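Local coordinates for protein flavoenzyme PA4991 (PDB 5EZ7) that probably functions as an FAD-dependent oxidoreductase whose physiological substrate is unknown, binding one FAD per subunit, at residues Arg78-Leu83 with Thr151-Asp156; Leu181-Glu186 with Glu196-Arg201; Pro222-Arg227 with Val341-Lys346; His101-Pro106 with His245-Gly250. All blocks are in the same frame, centred on the assembly; numbering follows the deposited sequence.

Interaction 1: Arg78-Leu83 with Thr151-Asp156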
# COMPACT_ATOMS: atom_id res chain seq x y z
N ARG A 78 3.30 -10.73 -11.44
CA ARG A 78 3.33 -9.38 -11.97
C ARG A 78 4.32 -8.41 -11.28
O ARG A 78 5.04 -7.70 -11.95
CB ARG A 78 1.92 -8.81 -12.03
CG ARG A 78 1.11 -9.48 -13.15
CD ARG A 78 -0.30 -8.94 -13.30
NE ARG A 78 -0.33 -7.54 -13.69
CZ ARG A 78 -1.45 -6.82 -13.80
NH1 ARG A 78 -2.63 -7.38 -13.54
NH2 ARG A 78 -1.38 -5.53 -14.15
N TRP A 79 4.40 -8.43 -9.95
CA TRP A 79 5.32 -7.57 -9.22
C TRP A 79 6.76 -7.98 -9.41
O TRP A 79 7.63 -7.14 -9.60
CB TRP A 79 5.01 -7.57 -7.74
CG TRP A 79 3.80 -6.83 -7.38
CD1 TRP A 79 2.55 -7.22 -7.58
CD2 TRP A 79 3.73 -5.60 -6.70
NE1 TRP A 79 1.67 -6.30 -7.08
CE2 TRP A 79 2.38 -5.29 -6.53
CE3 TRP A 79 4.69 -4.71 -6.21
CZ2 TRP A 79 1.94 -4.14 -5.91
CZ3 TRP A 79 4.25 -3.56 -5.58
CH2 TRP A 79 2.89 -3.29 -5.42
N ARG A 80 6.99 -9.29 -9.40
CA ARG A 80 8.30 -9.86 -9.74
C ARG A 80 8.79 -9.38 -11.10
O ARG A 80 9.89 -8.84 -11.21
CB ARG A 80 8.25 -11.41 -9.70
CG ARG A 80 9.52 -12.15 -10.13
CD ARG A 80 10.55 -12.30 -9.02
NE ARG A 80 10.09 -13.21 -7.98
CZ ARG A 80 10.75 -13.50 -6.85
NH1 ARG A 80 11.96 -12.98 -6.58
NH2 ARG A 80 10.19 -14.33 -5.97
N ALA A 81 7.96 -9.53 -12.12
CA ALA A 81 8.36 -9.10 -13.46
C ALA A 81 8.90 -7.66 -13.45
O ALA A 81 9.86 -7.36 -14.13
CB ALA A 81 7.19 -9.22 -14.41
N CYS A 82 8.30 -6.79 -12.66
CA CYS A 82 8.70 -5.37 -12.66
C CYS A 82 10.11 -5.14 -12.19
O CYS A 82 10.69 -4.12 -12.54
CB CYS A 82 7.75 -4.50 -11.83
SG CYS A 82 6.05 -4.58 -12.45
N LEU A 83 10.64 -6.07 -11.42
CA LEU A 83 11.99 -5.94 -10.91
C LEU A 83 13.05 -6.27 -11.92
O LEU A 83 14.23 -6.08 -11.64
CB LEU A 83 12.18 -6.82 -9.69
CG LEU A 83 11.35 -6.48 -8.45
CD1 LEU A 83 11.76 -7.45 -7.37
CD2 LEU A 83 11.54 -5.05 -8.00
N THR A 151 5.53 -18.18 -3.11
CA THR A 151 5.93 -17.32 -4.24
C THR A 151 5.74 -15.85 -3.91
O THR A 151 6.27 -15.01 -4.60
CB THR A 151 5.09 -17.59 -5.53
OG1 THR A 151 3.69 -17.33 -5.28
CG2 THR A 151 5.30 -19.03 -6.03
N GLU A 152 4.95 -15.57 -2.89
CA GLU A 152 4.76 -14.22 -2.38
C GLU A 152 6.10 -13.53 -2.05
O GLU A 152 7.06 -14.18 -1.71
CB GLU A 152 3.84 -14.25 -1.16
CG GLU A 152 2.44 -14.82 -1.40
CD GLU A 152 1.49 -14.69 -0.19
OE1 GLU A 152 0.29 -15.07 -0.33
OE2 GLU A 152 1.94 -14.19 0.88
N ILE A 153 6.14 -12.22 -2.17
CA ILE A 153 7.36 -11.42 -2.12
C ILE A 153 7.14 -10.39 -1.06
O ILE A 153 5.98 -9.98 -0.86
CB ILE A 153 7.57 -10.54 -3.37
CG1 ILE A 153 7.29 -11.25 -4.67
CG2 ILE A 153 8.99 -10.00 -3.43
CD1 ILE A 153 7.02 -10.26 -5.80
N VAL A 154 8.22 -9.91 -0.44
CA VAL A 154 8.12 -8.76 0.48
C VAL A 154 9.00 -7.60 0.08
O VAL A 154 10.22 -7.74 0.04
CB VAL A 154 8.47 -9.14 1.92
CG1 VAL A 154 8.22 -7.97 2.85
CG2 VAL A 154 7.69 -10.38 2.32
N PHE A 155 8.36 -6.46 -0.16
CA PHE A 155 8.97 -5.27 -0.73
C PHE A 155 9.36 -4.35 0.40
O PHE A 155 8.66 -4.29 1.37
CB PHE A 155 7.99 -4.51 -1.67
CG PHE A 155 8.13 -4.86 -3.12
CD1 PHE A 155 7.66 -6.07 -3.60
CD2 PHE A 155 8.74 -4.00 -4.02
CE1 PHE A 155 7.80 -6.42 -4.96
CE2 PHE A 155 8.89 -4.35 -5.37
CZ PHE A 155 8.43 -5.58 -5.83
N ASP A 156 10.47 -3.64 0.25
CA ASP A 156 10.78 -2.45 1.07
C ASP A 156 9.93 -1.31 0.50
O ASP A 156 10.26 -0.74 -0.55
CB ASP A 156 12.29 -2.10 0.97
CG ASP A 156 12.67 -0.81 1.74
OD1 ASP A 156 11.81 -0.31 2.49
OD2 ASP A 156 13.82 -0.31 1.62

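Interaction 2: Leu181-Glu186 with Glu196-Arg201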
# COMPACT_ATOMS: atom_id res chain seq x y z
N LEU A 181 -13.99 21.91 -10.39
CA LEU A 181 -13.98 22.84 -11.48
C LEU A 181 -15.03 22.29 -12.41
O LEU A 181 -14.85 21.21 -12.97
CB LEU A 181 -12.59 22.80 -12.10
CG LEU A 181 -12.20 23.75 -13.17
CD1 LEU A 181 -12.32 25.17 -12.62
CD2 LEU A 181 -10.77 23.42 -13.58
N ARG A 182 -16.17 22.98 -12.49
CA ARG A 182 -17.32 22.54 -13.27
C ARG A 182 -17.43 23.20 -14.63
O ARG A 182 -16.90 24.27 -14.84
CB ARG A 182 -18.60 22.87 -12.52
CG ARG A 182 -18.73 22.25 -11.15
CD ARG A 182 -19.16 20.80 -11.23
NE ARG A 182 -19.31 20.25 -9.88
CZ ARG A 182 -19.35 18.95 -9.57
NH1 ARG A 182 -19.25 18.01 -10.51
NH2 ARG A 182 -19.50 18.59 -8.30
N GLU A 183 -18.14 22.54 -15.54
CA GLU A 183 -18.67 23.14 -16.77
C GLU A 183 -20.13 22.74 -16.89
O GLU A 183 -20.46 21.72 -17.49
CB GLU A 183 -17.91 22.69 -18.00
CG GLU A 183 -16.69 23.56 -18.29
CD GLU A 183 -15.71 22.93 -19.27
OE1 GLU A 183 -16.15 22.06 -20.08
OE2 GLU A 183 -14.51 23.28 -19.23
N GLY A 184 -21.00 23.56 -16.30
CA GLY A 184 -22.37 23.17 -16.06
C GLY A 184 -22.34 22.08 -15.01
O GLY A 184 -21.83 22.29 -13.90
N ARG A 185 -22.83 20.91 -15.36
CA ARG A 185 -22.82 19.79 -14.43
C ARG A 185 -21.58 18.90 -14.57
O ARG A 185 -21.29 18.11 -13.70
CB ARG A 185 -24.14 19.03 -14.56
CG ARG A 185 -25.38 19.91 -14.28
CD ARG A 185 -25.30 20.62 -12.90
NE ARG A 185 -26.55 21.27 -12.45
CZ ARG A 185 -27.62 20.64 -11.94
NH1 ARG A 185 -27.66 19.32 -11.85
NH2 ARG A 185 -28.68 21.35 -11.55
N GLU A 186 -20.80 19.10 -15.63
CA GLU A 186 -19.64 18.26 -15.96
C GLU A 186 -18.43 18.63 -15.05
O GLU A 186 -18.22 19.80 -14.73
CB GLU A 186 -19.30 18.44 -17.47
CG GLU A 186 -18.86 17.20 -18.23
CD GLU A 186 -17.85 17.46 -19.38
OE1 GLU A 186 -18.19 17.21 -20.57
OE2 GLU A 186 -16.68 17.86 -19.08
N GLU A 196 -6.23 26.28 -11.32
CA GLU A 196 -7.20 25.56 -12.12
C GLU A 196 -6.44 24.56 -12.97
O GLU A 196 -5.40 24.88 -13.52
CB GLU A 196 -8.15 26.53 -12.85
CG GLU A 196 -7.85 26.89 -14.28
CD GLU A 196 -8.68 28.10 -14.75
OE1 GLU A 196 -9.94 28.00 -14.76
OE2 GLU A 196 -8.08 29.18 -15.05
N ILE A 197 -6.88 23.30 -12.91
CA ILE A 197 -6.23 22.18 -13.58
C ILE A 197 -7.27 21.40 -14.37
O ILE A 197 -8.07 20.70 -13.79
CB ILE A 197 -5.61 21.20 -12.56
CG1 ILE A 197 -4.61 21.96 -11.66
CG2 ILE A 197 -4.96 20.01 -13.29
CD1 ILE A 197 -3.88 21.08 -10.66
N ARG A 198 -7.21 21.47 -15.68
CA ARG A 198 -8.22 20.85 -16.52
C ARG A 198 -7.78 19.45 -16.90
O ARG A 198 -6.59 19.23 -17.14
CB ARG A 198 -8.46 21.71 -17.78
CG ARG A 198 -9.07 23.06 -17.44
CD ARG A 198 -9.50 23.92 -18.65
NE ARG A 198 -10.90 24.33 -18.47
CZ ARG A 198 -11.33 25.23 -17.57
NH1 ARG A 198 -10.47 25.88 -16.78
NH2 ARG A 198 -12.63 25.49 -17.46
N ALA A 199 -8.71 18.51 -16.96
CA ALA A 199 -8.34 17.10 -17.26
C ALA A 199 -9.49 16.30 -17.79
O ALA A 199 -10.60 16.60 -17.45
CB ALA A 199 -7.79 16.41 -16.03
N GLN A 200 -9.18 15.30 -18.64
CA GLN A 200 -10.21 14.54 -19.38
C GLN A 200 -10.89 13.68 -18.37
O GLN A 200 -12.08 13.37 -18.50
CB GLN A 200 -9.66 13.66 -20.51
CG GLN A 200 -8.79 14.36 -21.54
CD GLN A 200 -8.55 13.49 -22.78
OE1 GLN A 200 -9.50 13.13 -23.49
NE2 GLN A 200 -7.28 13.16 -23.06
N ARG A 201 -10.12 13.25 -17.36
CA ARG A 201 -10.66 12.53 -16.20
C ARG A 201 -10.01 12.94 -14.91
O ARG A 201 -8.92 13.46 -14.94
CB ARG A 201 -10.46 11.02 -16.36
CG ARG A 201 -11.27 10.42 -17.49
CD ARG A 201 -12.76 10.45 -17.20
NE ARG A 201 -13.54 9.71 -18.18
CZ ARG A 201 -14.08 10.18 -19.30
NH1 ARG A 201 -13.94 11.44 -19.70
NH2 ARG A 201 -14.79 9.35 -20.05

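Interaction 3: Pro222-Arg227 with Val341-Lys346. With FAD (flavin-adenine dinucleotide), chain B.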
# COMPACT_ATOMS: atom_id res chain seq x y z
N PRO A 222 -19.32 6.14 -4.14
CA PRO A 222 -19.38 4.91 -3.30
C PRO A 222 -19.03 5.13 -1.82
O PRO A 222 -18.11 5.90 -1.52
CB PRO A 222 -18.33 4.03 -3.93
CG PRO A 222 -17.32 5.00 -4.51
CD PRO A 222 -18.06 6.26 -4.89
N ALA A 223 -19.71 4.42 -0.92
CA ALA A 223 -19.51 4.57 0.53
C ALA A 223 -18.25 3.83 0.93
O ALA A 223 -17.86 2.88 0.27
CB ALA A 223 -20.72 4.07 1.31
N MET A 224 -17.64 4.27 2.03
CA MET A 224 -16.37 3.77 2.48
C MET A 224 -16.54 3.21 3.86
O MET A 224 -17.38 3.72 4.61
CB MET A 224 -15.38 4.94 2.55
CG MET A 224 -13.93 4.50 2.71
SD MET A 224 -12.83 5.93 2.70
CE MET A 224 -13.11 6.51 4.38
N GLN A 225 -15.74 2.19 4.20
CA GLN A 225 -15.63 1.72 5.59
C GLN A 225 -14.18 1.85 6.05
O GLN A 225 -13.27 1.92 5.25
CB GLN A 225 -16.15 0.28 5.79
CG GLN A 225 -15.37 -0.80 5.02
CD GLN A 225 -15.81 -2.23 5.32
OE1 GLN A 225 -16.71 -2.43 6.06
NE2 GLN A 225 -15.13 -3.22 4.75
N ARG A 226 -14.01 1.86 7.36
CA ARG A 226 -12.71 1.99 8.03
C ARG A 226 -12.57 0.80 8.97
O ARG A 226 -13.39 0.61 9.83
CB ARG A 226 -12.67 3.30 8.81
CG ARG A 226 -12.46 4.56 7.97
CD ARG A 226 -12.31 5.81 8.84
NE ARG A 226 -13.03 6.92 8.26
CZ ARG A 226 -12.52 8.03 7.74
NH1 ARG A 226 -11.22 8.25 7.77
NH2 ARG A 226 -13.32 8.94 7.20
N ARG A 227 -11.57 -0.05 8.76
CA ARG A 227 -11.41 -1.21 9.61
C ARG A 227 -10.09 -1.06 10.30
O ARG A 227 -9.04 -1.24 9.68
CB ARG A 227 -11.46 -2.49 8.83
CG ARG A 227 -12.87 -2.79 8.37
CD ARG A 227 -12.85 -3.76 7.20
NE ARG A 227 -12.35 -5.06 7.63
CZ ARG A 227 -11.38 -5.78 7.06
NH1 ARG A 227 -11.03 -6.95 7.59
NH2 ARG A 227 -10.75 -5.37 5.97
N VAL A 341 -13.06 6.72 -9.01
CA VAL A 341 -12.74 6.71 -7.61
C VAL A 341 -12.65 5.28 -7.08
O VAL A 341 -13.51 4.41 -7.39
CB VAL A 341 -13.82 7.48 -6.80
CG1 VAL A 341 -15.26 6.98 -7.14
CG2 VAL A 341 -13.56 7.39 -5.30
N GLY A 342 -11.65 5.02 -6.25
CA GLY A 342 -11.58 3.72 -5.66
C GLY A 342 -10.49 3.45 -4.69
O GLY A 342 -9.80 4.36 -4.23
N TRP A 343 -10.39 2.16 -4.39
CA TRP A 343 -9.49 1.61 -3.40
C TRP A 343 -8.92 0.28 -3.88
O TRP A 343 -9.64 -0.52 -4.44
CB TRP A 343 -10.27 1.39 -2.12
CG TRP A 343 -10.84 2.64 -1.49
CD1 TRP A 343 -10.20 3.50 -0.63
CD2 TRP A 343 -12.17 3.12 -1.61
NE1 TRP A 343 -11.07 4.49 -0.21
CE2 TRP A 343 -12.28 4.28 -0.81
CE3 TRP A 343 -13.30 2.67 -2.29
CZ2 TRP A 343 -13.46 5.01 -0.71
CZ3 TRP A 343 -14.46 3.37 -2.18
CH2 TRP A 343 -14.53 4.54 -1.40
N PRO A 344 -7.63 0.03 -3.67
CA PRO A 344 -7.03 -1.24 -4.08
C PRO A 344 -7.42 -2.41 -3.21
O PRO A 344 -7.45 -3.51 -3.69
CB PRO A 344 -5.52 -0.95 -4.00
CG PRO A 344 -5.39 0.10 -2.99
CD PRO A 344 -6.64 0.94 -3.08
N THR A 345 -7.71 -2.16 -1.93
CA THR A 345 -8.03 -3.17 -0.91
C THR A 345 -6.77 -3.82 -0.34
O THR A 345 -6.68 -4.03 0.88
CB THR A 345 -9.11 -4.22 -1.31
OG1 THR A 345 -8.58 -5.18 -2.24
CG2 THR A 345 -10.36 -3.54 -1.90
N LYS A 346 -5.80 -4.11 -1.21
CA LYS A 346 -4.47 -4.57 -0.81
C LYS A 346 -3.45 -3.81 -1.59
O LYS A 346 -3.72 -3.35 -2.67
CB LYS A 346 -4.37 -6.08 -1.03
CG LYS A 346 -4.93 -6.81 0.17
CD LYS A 346 -5.38 -8.23 -0.13
CE LYS A 346 -5.79 -8.93 1.18
NZ LYS A 346 -5.41 -10.38 1.14
PA FAD B . -3.04 5.27 0.95
O1A FAD B . -1.70 4.61 1.04
O2A FAD B . -3.83 5.56 2.20
O5B FAD B . -2.83 6.61 0.13
C5B FAD B . -3.82 7.62 0.05
C4B FAD B . -3.07 8.92 -0.17
O4B FAD B . -4.01 9.96 -0.46
C3B FAD B . -2.26 9.32 1.07
O3B FAD B . -0.89 9.51 0.74
C2B FAD B . -2.93 10.60 1.52
O2B FAD B . -2.06 11.56 2.12
C1B FAD B . -3.58 11.12 0.23
N9A FAD B . -4.74 11.98 0.47
C8A FAD B . -5.73 11.77 1.35
N7A FAD B . -6.62 12.77 1.29
C5A FAD B . -6.21 13.63 0.36
C6A FAD B . -6.71 14.91 -0.18
N6A FAD B . -7.85 15.41 0.30
N1A FAD B . -6.00 15.51 -1.15
C2A FAD B . -4.86 14.98 -1.62
N3A FAD B . -4.34 13.82 -1.17
C4A FAD B . -4.97 13.12 -0.19
N1 FAD B . -1.64 -4.95 1.60
C2 FAD B . -0.88 -5.94 1.08
O2 FAD B . -1.07 -6.28 -0.12
N3 FAD B . 0.07 -6.57 1.79
C4 FAD B . 0.32 -6.28 3.06
O4 FAD B . 1.21 -6.87 3.70
C4X FAD B . -0.46 -5.21 3.70
N5 FAD B . -0.25 -4.87 4.98
C5X FAD B . -0.96 -3.88 5.56
C6 FAD B . -0.70 -3.54 6.88
C7 FAD B . -1.41 -2.53 7.50
C7M FAD B . -1.09 -2.18 8.92
C8 FAD B . -2.44 -1.79 6.74
C8M FAD B . -3.24 -0.66 7.36
C9 FAD B . -2.70 -2.13 5.43
C9A FAD B . -2.01 -3.15 4.79
N10 FAD B . -2.25 -3.53 3.44
C10 FAD B . -1.48 -4.54 2.86
C1' FAD B . -3.24 -2.84 2.62
C2' FAD B . -2.56 -1.66 1.95
O2' FAD B . -1.72 -0.94 2.87
C3' FAD B . -3.58 -0.73 1.32
O3' FAD B . -4.56 -1.52 0.61
C4' FAD B . -2.92 0.24 0.35
O4' FAD B . -1.65 0.69 0.83
C5' FAD B . -3.78 1.46 0.09
O5' FAD B . -3.19 2.25 -0.94
P FAD B . -3.85 3.65 -1.32
O1P FAD B . -2.88 4.42 -2.19
O2P FAD B . -5.22 3.35 -1.81
O3P FAD B . -4.06 4.35 0.11

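Interaction 4: His101-Pro106 with His245-Gly250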
# COMPACT_ATOMS: atom_id res chain seq x y z
N HIS A 101 7.89 -14.97 1.31
CA HIS A 101 7.15 -14.90 2.55
C HIS A 101 6.79 -16.34 2.85
O HIS A 101 6.65 -17.13 1.94
CB HIS A 101 5.92 -14.03 2.37
CG HIS A 101 5.13 -13.86 3.62
ND1 HIS A 101 5.49 -12.95 4.60
CD2 HIS A 101 4.02 -14.49 4.07
CE1 HIS A 101 4.62 -13.02 5.59
NE2 HIS A 101 3.72 -13.93 5.29
N TYR A 102 6.67 -16.69 4.13
CA TYR A 102 6.50 -18.12 4.55
C TYR A 102 5.22 -18.35 5.35
O TYR A 102 4.65 -17.39 5.91
CB TYR A 102 7.70 -18.56 5.40
CG TYR A 102 9.00 -18.62 4.63
CD1 TYR A 102 9.68 -17.46 4.26
CD2 TYR A 102 9.57 -19.85 4.29
CE1 TYR A 102 10.87 -17.51 3.55
CE2 TYR A 102 10.77 -19.91 3.59
CZ TYR A 102 11.42 -18.75 3.23
OH TYR A 102 12.61 -18.83 2.54
N LEU A 103 4.74 -19.60 5.34
CA LEU A 103 3.72 -20.07 6.29
C LEU A 103 4.46 -20.88 7.32
O LEU A 103 5.45 -21.54 7.01
CB LEU A 103 2.64 -20.97 5.66
CG LEU A 103 1.88 -20.50 4.43
CD1 LEU A 103 0.88 -21.54 3.98
CD2 LEU A 103 1.21 -19.14 4.67
N TRP A 104 3.93 -20.87 8.52
CA TRP A 104 4.61 -21.36 9.71
C TRP A 104 3.57 -22.05 10.59
O TRP A 104 2.66 -21.41 11.11
CB TRP A 104 5.28 -20.15 10.34
CG TRP A 104 5.82 -20.27 11.69
CD1 TRP A 104 6.22 -21.40 12.36
CD2 TRP A 104 6.08 -19.17 12.56
NE1 TRP A 104 6.69 -21.05 13.60
CE2 TRP A 104 6.63 -19.69 13.74
CE3 TRP A 104 5.87 -17.79 12.47
CZ2 TRP A 104 6.97 -18.88 14.81
CZ3 TRP A 104 6.21 -16.98 13.53
CH2 TRP A 104 6.75 -17.53 14.68
N SER A 105 3.71 -23.38 10.69
CA SER A 105 2.68 -24.28 11.25
C SER A 105 3.23 -25.00 12.48
O SER A 105 4.45 -24.98 12.70
CB SER A 105 2.25 -25.32 10.18
OG SER A 105 1.26 -24.81 9.30
N PRO A 106 2.34 -25.62 13.29
CA PRO A 106 2.84 -26.47 14.39
C PRO A 106 2.65 -27.96 14.09
O PRO A 106 2.49 -28.35 12.93
CB PRO A 106 1.99 -26.00 15.59
CG PRO A 106 0.77 -25.33 14.98
CD PRO A 106 0.90 -25.38 13.47
N HIS A 245 3.45 -15.86 8.07
CA HIS A 245 2.16 -16.00 8.73
C HIS A 245 2.25 -17.20 9.70
O HIS A 245 2.58 -18.29 9.25
CB HIS A 245 1.06 -16.32 7.73
CG HIS A 245 0.88 -15.31 6.64
ND1 HIS A 245 0.62 -13.98 6.88
CD2 HIS A 245 0.85 -15.46 5.30
CE1 HIS A 245 0.47 -13.35 5.73
NE2 HIS A 245 0.62 -14.23 4.75
N CYS A 246 2.00 -16.99 11.00
CA CYS A 246 1.90 -18.11 11.97
C CYS A 246 0.47 -18.58 11.97
O CYS A 246 -0.43 -17.83 12.30
CB CYS A 246 2.33 -17.76 13.41
SG CYS A 246 2.04 -19.10 14.64
N LEU A 247 0.27 -19.83 11.59
CA LEU A 247 -1.02 -20.46 11.71
C LEU A 247 -1.04 -21.32 12.96
O LEU A 247 -0.09 -22.07 13.25
CB LEU A 247 -1.31 -21.34 10.50
CG LEU A 247 -1.12 -20.63 9.17
CD1 LEU A 247 -0.97 -21.65 8.04
CD2 LEU A 247 -2.27 -19.66 8.92
N GLY A 248 -2.12 -21.18 13.71
CA GLY A 248 -2.59 -22.24 14.59
C GLY A 248 -3.68 -22.92 13.79
O GLY A 248 -3.53 -23.16 12.58
N ALA A 249 -4.78 -23.23 14.48
CA ALA A 249 -6.05 -23.61 13.85
C ALA A 249 -6.76 -22.34 13.33
O ALA A 249 -6.53 -21.22 13.84
CB ALA A 249 -6.93 -24.40 14.82
N GLY A 250 -7.59 -22.51 12.31
CA GLY A 250 -8.34 -21.41 11.69
C GLY A 250 -7.65 -20.90 10.44
O GLY A 250 -6.42 -20.93 10.36

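Interaction 1: Arg78-Leu83 with Thr151-Asp156
Trp-79 and Phe-155 meet as a T-shaped (edge-to-face) pair where helix 75-82 packs on the middle strand of a small three-stranded antiparallel sheet in this FAD-binding protein. The six-membered ring of Trp-79 presents its edge to the face of Phe-155, with centroids 5.3 Å apart and planes at 67°. The indole leaves the helix with CG anti to the carbonyl carbon (chi1 -73°), which carries its benzo edge to the phenyl ring. Leu-83 reaches the same phenyl ring from the opposite direction, its CD2 lying 3.8 Å from Phe-155 CE2. Ile-153, one side chain further along this face of the strand, sends CD1 against the helix backbone, 3.7 Å from Arg-80 N. Flat and branched apolar groups suit this apolar, mostly buried half; the one polar atom of the indole, NE1, is satisfied by O of Ala-348, itself an FAD-binding residue.

The solvent side is looser. Arg-80 runs past the side chain of Ile-153, and its charged end pairs with Glu-99 instead of a residue of the strand. A long, flexible side chain suits this border, since its stem can cover apolar carbon while its head remains in a polar setting. Its NH2 comes no nearer than 4.2 Å to Thr-151 O.

Interaction 2: Leu181-Glu186 with Glu196-Arg201
Leu-181, the residue most covered here, reaches over to Arg-198 from the far side of the intervening strand 186-192. Its CG stands anti to the backbone N (chi1 -174°), throwing CD2 across the middle strand until it lies 3.8 Å from Ile-197 O. Leu-181 CD2 also sits over one face of the Arg-198 guanidinium, 4.0 Å from NH1, and touches Glu-196 CB. A branched apolar side chain fits because it covers both strand backbone and the flat, weakly hydrated face of the arginine.

Arg-198 passes this methyl with a bend at chi3, its guanidinium edges turned to the acids. On one side NH2 gives a weak hydrogen bond to Glu-183 OE2 (3.4 Å, 163° at the hydrogen), within a salt bridge whose carboxylate and guanidinium planes are nearly coplanar. On the other, NH1 meets Glu-196 OE1 at 3.0 Å, a salt bridge with a poorly angled bond. The salt bridges thus link the turn end of strand 178-183, an edge of the four-stranded mixed sheet, to strand 195-198 beyond strand 186-192.

With one cation between two carboxylates, the cluster probably carries net negative charge; being at the surface, its weak bonds are likely to contribute modestly, with water probably competing.

Interaction 3: Pro222-Arg227 with Val341-Lys346
Met-224 crosses the indole of Trp-343 at about a right angle, and its torsions explain the fit. The chain runs extended from the backbone, CG anti to N (chi1 -167°) and chi2 also near 180°, bringing CG to 3.5 Å from Trp-343 CZ2. SD follows along the indole as an oblique Met-aromatic contact, 4.6 Å from the centroid of the five-membered ring, and only then does the chain bend, at chi3, carrying CE over a face of the Arg-226 guanidinium. An unbranched, polarisable thioether suits such a path along a large ring.

Trp-343 closes strand 339-343 of the Rossmann-type sheet that carries the FAD, and its indole lies between that sheet and strand 224-236 of the other large sheet. With CG anti to the carbonyl carbon (chi1 -63°), the ring swings toward Pro-222, whose O lies in the plane of the indole, at its edge, 3.8 Å from CH2. The broad indole can thus span from Pro-222 to Met-224, while NE1 is hydrogen-bonded to Gly-207 O. Pro-222, preceded by a cis peptide bond, turns its compact ring to the branched Val-341, with CD 3.7 Å from CG1.

Beyond the tryptophan the chain reaches the cofactor: Pro-344 CD approaches FAD O2P at 3.1 Å, and Lys-346 CB lies 3.4 Å from FAD O2 of the flavin.

Interaction 4: His101-Pro106 with His245-Gly250
His-245 and Leu-103 face each other as a parallel beta bridge, the step that joins strand 102-105 to strand 244-246 in the large mixed sheet of this DAO-family enzyme. Both backbone polar atoms of His-245 are used across it: its N donates to Tyr-102 O at 2.9 Å, with 158° at the hydrogen, while its O receives a weak bond from Trp-104 N at 3.0 Å, strongly bent at 122°. Two residues on, Leu-247 N donates to Trp-104 O (2.9 Å) and keeps the register past the end of the strand. Along its other edge, strand 102-105 bonds to Lys-146 and Tyr-148, so its backbone groups find partners on either side.

At the inner end the two imidazoles meet edge-to-face. His-101, with CG anti to its own N (chi1 -177°), brings NE2 over the centre of the His-245 ring, 3.1 Å above the plane. An imidazole serves well here, since it can present a ring edge at one position and a flat face at the other. His-245 ND1 is satisfied by Thr-256 OG1, which should fix the rotation of that ring, and Leu-103 CD2 lies at its edge.

On the opposite face of the sheet Trp-104 and Cys-246 pack together against helix 285-299. A mercury ion lies beside this cysteine, whose thiol is a natural ligand for it; the modelled distance is too short to be trusted. Cys-246 CB makes an off-centre CH-pi contact with the Trp-104 indole, and Cys-246 SG sits over the six-membered ring of Trp-104, 4.6 Å from its centroid.

From the N terminus, helix 75-82 opens the first loop, which interaction 1 closes at strand 153-155. Inside that loop lies 101-106, whose partner 245-250 comes much later, so interaction 4 crosses interaction 1; the two also touch, Glu-152 O lying 3.2 Å from His-101 N, a probable hydrogen bond. Interaction 2 is a short local closure in the four-stranded sheet, nested within the loop of interaction 4 and about 50 Å from it between centres. Interaction 3 opens at 222-227, before that loop closes, and ends at 341-346, crossing interaction 4 and tying the eight-stranded sheet to the FAD-carrying one. Interactions 1, 2 and 3 follow in series.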